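Local coordinates for protein ubiquitin-like-specific protease 2 (Saccharomyces cerevisiae, PDB 5LNB) that removes SUMO from modified proteins as a cysteine protease of the peptidase C48 family, this chain holding its catalytic domain, at residues A[81-86]-A[99-104]; A[159-164]-A[197-202]; A[204-209]-A[254-259]. All coordinates share one frame; numbering follows the deposited sequence.

In the fold
The three contacts lie in one catalytic domain of the Ulp1 protease family. Contacts 2 and 3 adjoin: C204 N approaches T163 O to 2.7 Å, a probable hydrogen bond, and F164 CB packs on V206 CG1, with centres about 20 Å apart. Contact 1, which joins helix 82-87 to the loop after helix 94-98, does not touch contact 2 (nearest atoms about 9 Å), yet helix 172-190 serves both through F181 and I183. Contacts 1 and 3 sit on opposite sides of the chain's centre, centres about 30 Å apart. As in other C48 proteases, the catalytic aspartate probably follows strand 159-164 and the catalytic cysteine probably lies at the start of helix 215-228, after the loop holding 204-209.

Contact 1: A[81-86]-A[99-104]; sequences SFFYTK and KKWVNN
W101 lays its indole against helix 82-87, and F83 is its main partner. The rings form a T-shaped (edge-to-face) stack, with the F83 edge directed at the five-membered ring of W101, centroids 5.2 Å apart and planes at 65°; between the side chains the nearest atoms are F83 CD1 and W101 CD1, 3.7 Å apart. The backbone also takes part, since F83 CA lies over the six-membered ring, 4.1 Å from its centroid, as a CH-pi contact.

The indole reaches this position because its CG stands anti to the backbone N (chi1 -163°), carrying the ring out from the type I turn K100-N103. Its far rim is met by F82, whose CB sits at the indole's edge, near its plane, 3.6 Å from W101 CH2, and K86 adds its CB at 4.1 Å from W101 CZ3. V102 follows in the same turn, with CG1 4.0 Å from F83 CE1. No hydrogen bond crosses the contact.

The F83 ring continues inward to I115 of strand 112-119 and meets F181 of helix 172-190 edge-to-face, while V98 of helix 94-98 touches both F83 and K86.

Contact 2: A[159-164]-A[197-202]; sequences VNILTF and TQIKMK
Strands 159-164 and 199-202 pair in parallel, their axes 4.6 Å apart at closest and inclined by 21°, with V159 opposite I199 and I161 opposite M201. Five backbone hydrogen bonds fix this register, running alternately to and fro: V159 N to Q198 O, K200 N to V159 O, I161 N to K200 O, K202 N to I161 O and T163 N to K202 O. Q198, which supplies the first of these carbonyls, lies just before the second strand. The K200 N to V159 O bond is nearly straight, at 2.8 Å and 170°.

I161 O is gripped twice. K202 N reaches it at 3.0 Å from above one face of its carbonyl plane, and T163 OG1 bonds to it from the opposite face at 3.2 Å. The chi1 of T163 (-48°) turns OG1 back beside its own N, where it also lies 3.5 Å from M201 CG.

On the face carrying V159, I161, I199 and M201 the packing is apolar: I161 CD1 sits 3.7 Å from I199 CG2, and V159 CG1 is 4.2 Å from the same methyl. The other face holds N160, L162, K200 and K202. There K202, bent at chi2, runs its aliphatic chain past N160, CE coming 3.5 Å from OD1, while its CB meets L162 CD2.

These strands are the two ends of a beta-alpha-beta crossover through helix 172-190, whose I175 and I183 cover the I161/I199 face. Strand 122-129 flanks 159-164 on its other edge, running antiparallel, and 199-203 is the outermost strand of the sheet within the chain.

Contact 3: A[204-209]-A[254-259]; sequences CPVPQQ and KYFDKN
A Schellman motif ends helix 245-255, and the residues that form it, F256 and K258 on either side of D257, press on P207 and its neighbours in the loop 204-209. The evidence for the motif is the bond from D257 N to K254 O at 3.0 Å, the K258 N to N253 O bond and the positive phi of D257.

The F256 ring is held on both faces. V206 CG1 lies over one, 4.1 Å from the centroid and 18° off the ring normal, a CH-pi contact; Y255 CD2 sits over the other, offset toward the rim. P207 crosses F256 at about a right angle, its CG 3.5 Å from F256 CB. With chi1 at -74°, CG of F256 is anti to its carbonyl carbon, which carries the ring beyond the proline toward V206. W237 of helix 230-238 meets the same ring, its plane turned by about 15°. With an alanine here in place of F256, V206 CG1 would probably lose the aromatic face it lies on, and a gap would be likely where the ring sits between V206 and Y255.

K258, fully extended beyond CG, slides past P207 in the opposite direction, CG 3.9 Å from P207 CB. Its NZ makes a weak bond to Q208 O at 3.5 Å. A water bridges the same two residues, accepting from K258 NZ at 2.7 Å and from Q208 N at 2.8 Å.

The chemistry thus divides: V206 and P207 meet F256 through carbon atoms, whereas the direct bond from the lysine is weak and the two water bonds are short, so its ammonium is tied to the Q208 backbone mainly through the water.

Contact 1: A[81-86]-A[99-104]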
loop_
_atom_site.group_PDB
_atom_site.type_symbol
_atom_site.label_atom_id
_atom_site.label_comp_id
_atom_site.label_asym_id
_atom_site.label_seq_id
_atom_site.Cartn_x
_atom_site.Cartn_y
_atom_site.Cartn_z
ATOM N N SER A 81 -6.823 -0.194 2.902
ATOM C CA SER A 81 -6.875 1.213 3.292
ATOM C C SER A 81 -7.846 1.467 4.440
ATOM O O SER A 81 -7.678 2.447 5.172
ATOM C CB SER A 81 -7.268 2.079 2.101
ATOM O OG SER A 81 -8.567 1.754 1.652
ATOM N N PHE A 82 -8.854 0.616 4.621
ATOM C CA PHE A 82 -9.809 0.844 5.697
ATOM C C PHE A 82 -9.243 0.563 7.081
ATOM O O PHE A 82 -9.841 1.014 8.061
ATOM C CB PHE A 82 -11.072 0.016 5.467
ATOM C CG PHE A 82 -11.841 0.436 4.252
ATOM C CD1 PHE A 82 -11.582 -0.144 3.019
ATOM C CD2 PHE A 82 -12.801 1.434 4.332
ATOM C CE1 PHE A 82 -12.284 0.240 1.896
ATOM C CE2 PHE A 82 -13.508 1.826 3.206
ATOM C CZ PHE A 82 -13.247 1.228 1.988
ATOM N N PHE A 83 -8.099 -0.125 7.193
ATOM C CA PHE A 83 -7.515 -0.371 8.508
ATOM C C PHE A 83 -7.216 0.936 9.242
ATOM O O PHE A 83 -7.681 1.154 10.371
ATOM C CB PHE A 83 -6.247 -1.219 8.381
ATOM C CG PHE A 83 -5.446 -1.298 9.654
ATOM C CD1 PHE A 83 -5.828 -2.145 10.676
ATOM C CD2 PHE A 83 -4.320 -0.511 9.832
ATOM C CE1 PHE A 83 -5.088 -2.221 11.849
ATOM C CE2 PHE A 83 -3.582 -0.574 11.007
ATOM C CZ PHE A 83 -3.967 -1.431 12.012
ATOM N N TYR A 84 -6.420 1.820 8.626
ATOM C CA TYR A 84 -6.043 3.046 9.327
ATOM C C TYR A 84 -7.272 3.860 9.685
ATOM O O TYR A 84 -7.385 4.374 10.804
ATOM C CB TYR A 84 -5.077 3.882 8.485
ATOM C CG TYR A 84 -4.620 5.146 9.173
ATOM C CD1 TYR A 84 -5.322 6.339 9.013
ATOM C CD2 TYR A 84 -3.480 5.157 9.960
ATOM C CE1 TYR A 84 -4.909 7.504 9.626
ATOM C CE2 TYR A 84 -3.055 6.311 10.582
ATOM C CZ TYR A 84 -3.769 7.482 10.415
ATOM O OH TYR A 84 -3.356 8.636 11.035
ATOM N N THR A 85 -8.216 3.972 8.754
ATOM C CA THR A 85 -9.444 4.706 9.039
ATOM C C THR A 85 -10.174 4.117 10.241
ATOM O O THR A 85 -10.695 4.851 11.089
ATOM C CB THR A 85 -10.332 4.696 7.801
ATOM O OG1 THR A 85 -9.625 5.322 6.721
ATOM C CG2 THR A 85 -11.651 5.431 8.067
ATOM N N LYS A 86 -10.224 2.786 10.333
ATOM C CA LYS A 86 -10.843 2.171 11.500
ATOM C C LYS A 86 -10.032 2.478 12.751
ATOM O O LYS A 86 -10.594 2.837 13.793
ATOM C CB LYS A 86 -10.974 0.662 11.291
ATOM C CG LYS A 86 -11.755 -0.074 12.381
ATOM C CD LYS A 86 -13.237 0.284 12.346
ATOM C CE LYS A 86 -14.036 -0.587 13.301
ATOM N NZ LYS A 86 -15.321 0.058 13.650
ATOM N N LYS A 99 -9.149 -4.362 17.166
ATOM C CA LYS A 99 -8.800 -5.637 17.794
ATOM C C LYS A 99 -9.374 -6.818 17.017
ATOM O O LYS A 99 -8.669 -7.795 16.742
ATOM C CB LYS A 99 -9.274 -5.675 19.246
ATOM C CG LYS A 99 -8.863 -6.959 19.961
ATOM C CD LYS A 99 -8.929 -6.818 21.465
ATOM C CE LYS A 99 -8.604 -8.143 22.167
ATOM N NZ LYS A 99 -7.267 -8.685 21.764
ATOM N N LYS A 100 -10.655 -6.758 16.656
ATOM C CA LYS A 100 -11.217 -7.838 15.851
ATOM C C LYS A 100 -10.567 -7.884 14.476
ATOM O O LYS A 100 -10.333 -8.965 13.926
ATOM C CB LYS A 100 -12.732 -7.675 15.728
ATOM C CG LYS A 100 -13.390 -8.723 14.853
ATOM C CD LYS A 100 -14.876 -8.446 14.657
ATOM C CE LYS A 100 -15.600 -8.310 15.988
ATOM N NZ LYS A 100 -17.075 -8.497 15.833
ATOM N N TRP A 101 -10.257 -6.712 13.920
ATOM C CA TRP A 101 -9.580 -6.622 12.632
ATOM C C TRP A 101 -8.306 -7.461 12.593
ATOM O O TRP A 101 -8.024 -8.117 11.590
ATOM C CB TRP A 101 -9.241 -5.162 12.345
ATOM C CG TRP A 101 -8.919 -4.868 10.917
ATOM C CD1 TRP A 101 -7.816 -5.270 10.211
ATOM C CD2 TRP A 101 -9.699 -4.075 10.024
ATOM N NE1 TRP A 101 -7.877 -4.784 8.924
ATOM C CE2 TRP A 101 -9.022 -4.045 8.787
ATOM C CE3 TRP A 101 -10.907 -3.383 10.149
ATOM C CZ2 TRP A 101 -9.520 -3.359 7.682
ATOM C CZ3 TRP A 101 -11.404 -2.703 9.041
ATOM C CH2 TRP A 101 -10.711 -2.699 7.829
ATOM N N VAL A 102 -7.506 -7.422 13.663
ATOM C CA VAL A 102 -6.190 -8.054 13.675
ATOM C C VAL A 102 -6.200 -9.400 14.392
ATOM O O VAL A 102 -5.131 -9.932 14.710
ATOM C CB VAL A 102 -5.133 -7.131 14.301
ATOM C CG1 VAL A 102 -5.082 -5.809 13.553
ATOM C CG2 VAL A 102 -5.418 -6.930 15.795
ATOM N N ASN A 103 -7.378 -9.957 14.669
ATOM C CA ASN A 103 -7.443 -11.294 15.241
ATOM C C ASN A 103 -6.781 -12.298 14.305
ATOM O O ASN A 103 -6.965 -12.257 13.086
ATOM C CB ASN A 103 -8.896 -11.694 15.509
ATOM C CG ASN A 103 -9.010 -13.049 16.209
ATOM O OD1 ASN A 103 -9.465 -14.035 15.619
ATOM N ND2 ASN A 103 -8.581 -13.103 17.468
ATOM N N ASN A 104 -5.999 -13.205 14.881
ATOM C CA ASN A 104 -5.317 -14.251 14.120
ATOM C C ASN A 104 -4.379 -13.675 13.068
ATOM O O ASN A 104 -4.212 -14.249 11.990
ATOM C CB ASN A 104 -6.318 -15.215 13.484
ATOM C CG ASN A 104 -6.818 -16.258 14.478
ATOM O OD1 ASN A 104 -6.245 -16.421 15.563
ATOM N ND2 ASN A 104 -7.884 -16.970 14.114
#

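Contact 2: A[159-164]-A[197-202]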
loop_
_atom_site.group_PDB
_atom_site.type_symbol
_atom_site.label_atom_id
_atom_site.label_comp_id
_atom_site.label_asym_id
_atom_site.label_seq_id
_atom_site.Cartn_x
_atom_site.Cartn_y
_atom_site.Cartn_z
ATOM N N VAL A 159 12.243 0.001 15.295
ATOM C CA VAL A 159 11.158 -0.196 14.343
ATOM C C VAL A 159 11.036 1.070 13.506
ATOM O O VAL A 159 10.870 2.166 14.051
ATOM C CB VAL A 159 9.841 -0.508 15.067
ATOM C CG1 VAL A 159 8.690 -0.640 14.068
ATOM C CG2 VAL A 159 9.989 -1.756 15.982
ATOM N N ASN A 160 11.124 0.927 12.186
ATOM C CA ASN A 160 11.103 2.065 11.276
ATOM C C ASN A 160 9.788 2.050 10.519
ATOM O O ASN A 160 9.467 1.067 9.838
ATOM C CB ASN A 160 12.287 2.036 10.307
ATOM C CG ASN A 160 13.626 2.158 11.015
ATOM O OD1 ASN A 160 13.774 2.937 11.949
ATOM N ND2 ASN A 160 14.606 1.377 10.580
ATOM N N ILE A 161 9.017 3.118 10.660
ATOM C CA ILE A 161 7.791 3.295 9.895
ATOM C C ILE A 161 8.161 4.165 8.703
ATOM O O ILE A 161 8.269 5.387 8.824
ATOM C CB ILE A 161 6.674 3.908 10.738
ATOM C CG1 ILE A 161 6.376 2.995 11.942
ATOM C CG2 ILE A 161 5.422 4.149 9.871
ATOM C CD1 ILE A 161 5.365 3.555 12.909
ATOM N N LEU A 162 8.394 3.527 7.557
ATOM C CA LEU A 162 8.835 4.232 6.358
ATOM C C LEU A 162 7.622 4.893 5.706
ATOM O O LEU A 162 6.754 4.205 5.155
ATOM C CB LEU A 162 9.537 3.259 5.414
ATOM C CG LEU A 162 10.649 2.406 6.042
ATOM C CD1 LEU A 162 11.215 1.397 5.032
ATOM C CD2 LEU A 162 11.772 3.279 6.619
ATOM N N THR A 163 7.556 6.221 5.780
ATOM C CA THR A 163 6.389 7.007 5.385
ATOM C C THR A 163 6.728 7.855 4.162
ATOM O O THR A 163 7.711 8.608 4.178
ATOM C CB THR A 163 5.936 7.915 6.535
ATOM O OG1 THR A 163 5.855 7.152 7.741
ATOM C CG2 THR A 163 4.569 8.528 6.249
ATOM N N PHE A 164 5.909 7.751 3.110
ATOM C CA PHE A 164 6.217 8.422 1.852
ATOM C C PHE A 164 4.960 9.050 1.259
ATOM O O PHE A 164 3.881 8.446 1.256
ATOM C CB PHE A 164 6.878 7.459 0.847
ATOM C CG PHE A 164 6.286 6.067 0.844
ATOM C CD1 PHE A 164 5.378 5.683 -0.145
ATOM C CD2 PHE A 164 6.628 5.145 1.831
ATOM C CE1 PHE A 164 4.833 4.407 -0.156
ATOM C CE2 PHE A 164 6.076 3.869 1.831
ATOM C CZ PHE A 164 5.181 3.496 0.831
ATOM N N THR A 197 9.812 4.961 22.144
ATOM C CA THR A 197 11.032 5.549 21.594
ATOM C C THR A 197 11.811 4.570 20.725
ATOM O O THR A 197 12.741 4.992 20.029
ATOM C CB THR A 197 11.941 6.081 22.707
ATOM O OG1 THR A 197 12.405 4.993 23.510
ATOM C CG2 THR A 197 11.187 7.057 23.580
ATOM N N GLN A 198 11.455 3.286 20.749
ATOM C CA GLN A 198 11.999 2.301 19.822
ATOM C C GLN A 198 11.364 2.380 18.441
ATOM O O GLN A 198 11.839 1.712 17.517
ATOM C CB GLN A 198 11.788 0.890 20.374
ATOM C CG GLN A 198 12.980 0.253 21.045
ATOM C CD GLN A 198 12.678 -1.190 21.453
ATOM O OE1 GLN A 198 11.995 -1.438 22.454
ATOM N NE2 GLN A 198 13.162 -2.144 20.662
ATOM N N ILE A 199 10.308 3.172 18.280
ATOM C CA ILE A 199 9.543 3.244 17.040
ATOM C C ILE A 199 9.772 4.616 16.421
ATOM O O ILE A 199 9.469 5.647 17.040
ATOM C CB ILE A 199 8.051 2.981 17.293
ATOM C CG1 ILE A 199 7.881 1.719 18.152
ATOM C CG2 ILE A 199 7.286 2.856 15.978
ATOM C CD1 ILE A 199 6.468 1.428 18.496
ATOM N N LYS A 200 10.304 4.630 15.203
ATOM C CA LYS A 200 10.718 5.857 14.540
ATOM C C LYS A 200 9.986 5.987 13.215
ATOM O O LYS A 200 10.040 5.079 12.377
ATOM C CB LYS A 200 12.232 5.879 14.324
ATOM C CG LYS A 200 13.028 5.929 15.621
ATOM C CD LYS A 200 12.579 7.098 16.505
ATOM C CE LYS A 200 13.302 7.120 17.852
ATOM N NZ LYS A 200 12.614 8.029 18.813
ATOM N N MET A 201 9.290 7.105 13.037
ATOM C CA MET A 201 8.808 7.473 11.718
ATOM C C MET A 201 9.976 8.018 10.908
ATOM O O MET A 201 10.713 8.887 11.384
ATOM C CB MET A 201 7.691 8.511 11.808
ATOM C CG MET A 201 7.201 8.927 10.422
ATOM S SD MET A 201 6.212 10.434 10.357
ATOM C CE MET A 201 7.408 11.680 10.854
ATOM N N LYS A 202 10.165 7.491 9.699
ATOM C CA LYS A 202 11.196 7.975 8.790
ATOM C C LYS A 202 10.507 8.525 7.550
ATOM O O LYS A 202 9.800 7.788 6.856
ATOM C CB LYS A 202 12.183 6.863 8.426
ATOM C CG LYS A 202 12.849 6.184 9.628
ATOM C CD LYS A 202 14.003 7.000 10.198
ATOM C CE LYS A 202 14.655 6.276 11.366
ATOM N NZ LYS A 202 15.751 7.063 12.027
#

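Contact 3: A[204-209]-A[254-259]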
loop_
_atom_site.group_PDB
_atom_site.type_symbol
_atom_site.label_atom_id
_atom_site.label_comp_id
_atom_site.label_asym_id
_atom_site.label_seq_id
_atom_site.Cartn_x
_atom_site.Cartn_y
_atom_site.Cartn_z
ATOM N N CYS A 204 10.341 9.364 4.005
ATOM C CA CYS A 204 11.140 8.840 2.911
ATOM C C CYS A 204 10.854 9.590 1.624
ATOM O O CYS A 204 9.688 9.710 1.232
ATOM C CB CYS A 204 10.869 7.344 2.721
ATOM S SG CYS A 204 11.287 6.383 4.189
ATOM N N PRO A 205 11.883 10.082 0.933
ATOM C CA PRO A 205 11.653 10.865 -0.293
ATOM C C PRO A 205 11.186 9.997 -1.458
ATOM O O PRO A 205 11.787 8.968 -1.774
ATOM C CB PRO A 205 13.026 11.490 -0.573
ATOM C CG PRO A 205 13.987 10.544 0.045
ATOM C CD PRO A 205 13.310 9.994 1.276
ATOM N N VAL A 206 10.109 10.437 -2.100
ATOM C CA VAL A 206 9.599 9.856 -3.338
ATOM C C VAL A 206 9.324 11.014 -4.290
ATOM O O VAL A 206 9.280 12.167 -3.841
ATOM C CB VAL A 206 8.326 9.030 -3.091
ATOM C CG1 VAL A 206 8.661 7.697 -2.406
ATOM C CG2 VAL A 206 7.313 9.850 -2.279
ATOM N N PRO A 207 9.114 10.783 -5.586
ATOM C CA PRO A 207 8.843 11.913 -6.482
ATOM C C PRO A 207 7.721 12.770 -5.916
ATOM O O PRO A 207 6.756 12.267 -5.340
ATOM C CB PRO A 207 8.440 11.246 -7.803
ATOM C CG PRO A 207 9.011 9.847 -7.713
ATOM C CD PRO A 207 8.913 9.488 -6.257
ATOM N N GLN A 208 7.878 14.075 -6.033
ATOM C CA GLN A 208 6.914 15.023 -5.507
ATOM C C GLN A 208 6.202 15.721 -6.655
ATOM O O GLN A 208 6.828 16.128 -7.640
ATOM C CB GLN A 208 7.594 16.048 -4.596
ATOM C CG GLN A 208 8.250 15.378 -3.392
ATOM C CD GLN A 208 8.743 16.362 -2.369
ATOM O OE1 GLN A 208 8.364 16.293 -1.196
ATOM N NE2 GLN A 208 9.597 17.288 -2.798
ATOM N N GLN A 209 4.893 15.844 -6.516
ATOM C CA GLN A 209 4.035 16.508 -7.480
ATOM C C GLN A 209 2.821 16.998 -6.701
ATOM O O GLN A 209 2.177 16.200 -6.011
ATOM C CB GLN A 209 3.651 15.547 -8.613
ATOM C CG GLN A 209 3.400 16.209 -9.971
ATOM C CD GLN A 209 2.058 16.905 -10.031
ATOM O OE1 GLN A 209 1.118 16.516 -9.334
ATOM N NE2 GLN A 209 1.960 17.948 -10.860
ATOM N N LYS A 254 14.995 9.495 -10.432
ATOM C CA LYS A 254 15.365 8.439 -11.365
ATOM C C LYS A 254 14.955 7.073 -10.828
ATOM O O LYS A 254 14.331 6.276 -11.539
ATOM C CB LYS A 254 16.869 8.489 -11.634
ATOM C CG LYS A 254 17.357 7.501 -12.682
ATOM C CD LYS A 254 18.788 7.825 -13.102
ATOM C CE LYS A 254 19.369 6.752 -14.017
ATOM N NZ LYS A 254 19.521 5.439 -13.321
ATOM N N TYR A 255 15.275 6.801 -9.558
ATOM C CA TYR A 255 14.984 5.496 -8.978
ATOM C C TYR A 255 13.505 5.150 -9.087
ATOM O O TYR A 255 13.156 4.006 -9.395
ATOM C CB TYR A 255 15.424 5.450 -7.511
ATOM C CG TYR A 255 15.364 4.050 -6.937
ATOM C CD1 TYR A 255 16.345 3.118 -7.241
ATOM C CD2 TYR A 255 14.311 3.649 -6.113
ATOM C CE1 TYR A 255 16.288 1.825 -6.738
ATOM C CE2 TYR A 255 14.243 2.346 -5.596
ATOM C CZ TYR A 255 15.236 1.447 -5.916
ATOM O OH TYR A 255 15.199 0.168 -5.416
ATOM N N PHE A 256 12.623 6.123 -8.828
ATOM C CA PHE A 256 11.180 5.917 -8.830
ATOM C C PHE A 256 10.521 6.272 -10.167
ATOM O O PHE A 256 9.294 6.444 -10.209
ATOM C CB PHE A 256 10.521 6.723 -7.705
ATOM C CG PHE A 256 10.750 6.152 -6.333
ATOM C CD1 PHE A 256 9.926 5.147 -5.831
ATOM C CD2 PHE A 256 11.793 6.620 -5.537
ATOM C CE1 PHE A 256 10.137 4.616 -4.562
ATOM C CE2 PHE A 256 12.011 6.092 -4.267
ATOM C CZ PHE A 256 11.177 5.085 -3.777
ATOM N N ASP A 257 11.301 6.391 -11.246
ATOM C CA ASP A 257 10.760 6.606 -12.598
ATOM C C ASP A 257 9.817 7.810 -12.658
ATOM O O ASP A 257 8.691 7.723 -13.163
ATOM C CB ASP A 257 10.042 5.357 -13.115
ATOM C CG ASP A 257 10.910 4.117 -13.066
ATOM O OD1 ASP A 257 10.365 3.033 -12.781
ATOM O OD2 ASP A 257 12.135 4.230 -13.301
ATOM N N LYS A 258 10.284 8.956 -12.155
ATOM C CA LYS A 258 9.407 10.120 -12.149
ATOM C C LYS A 258 8.940 10.484 -13.557
ATOM O O LYS A 258 7.816 10.969 -13.728
ATOM C CB LYS A 258 10.093 11.316 -11.496
ATOM C CG LYS A 258 9.183 12.539 -11.426
ATOM C CD LYS A 258 9.816 13.707 -10.698
ATOM C CE LYS A 258 8.839 14.885 -10.593
ATOM N NZ LYS A 258 9.474 16.049 -9.897
ATOM N N ASN A 259 9.771 10.249 -14.578
ATOM C CA ASN A 259 9.398 10.644 -15.936
ATOM C C ASN A 259 8.188 9.876 -16.455
ATOM O O ASN A 259 7.516 10.353 -17.375
ATOM C CB ASN A 259 10.581 10.463 -16.894
ATOM C CG ASN A 259 10.991 9.005 -17.051
ATOM O OD1 ASN A 259 10.943 8.229 -16.100
ATOM N ND2 ASN A 259 11.393 8.629 -18.258
HETATM O O HOH W 1 10.147 14.891 -7.502
#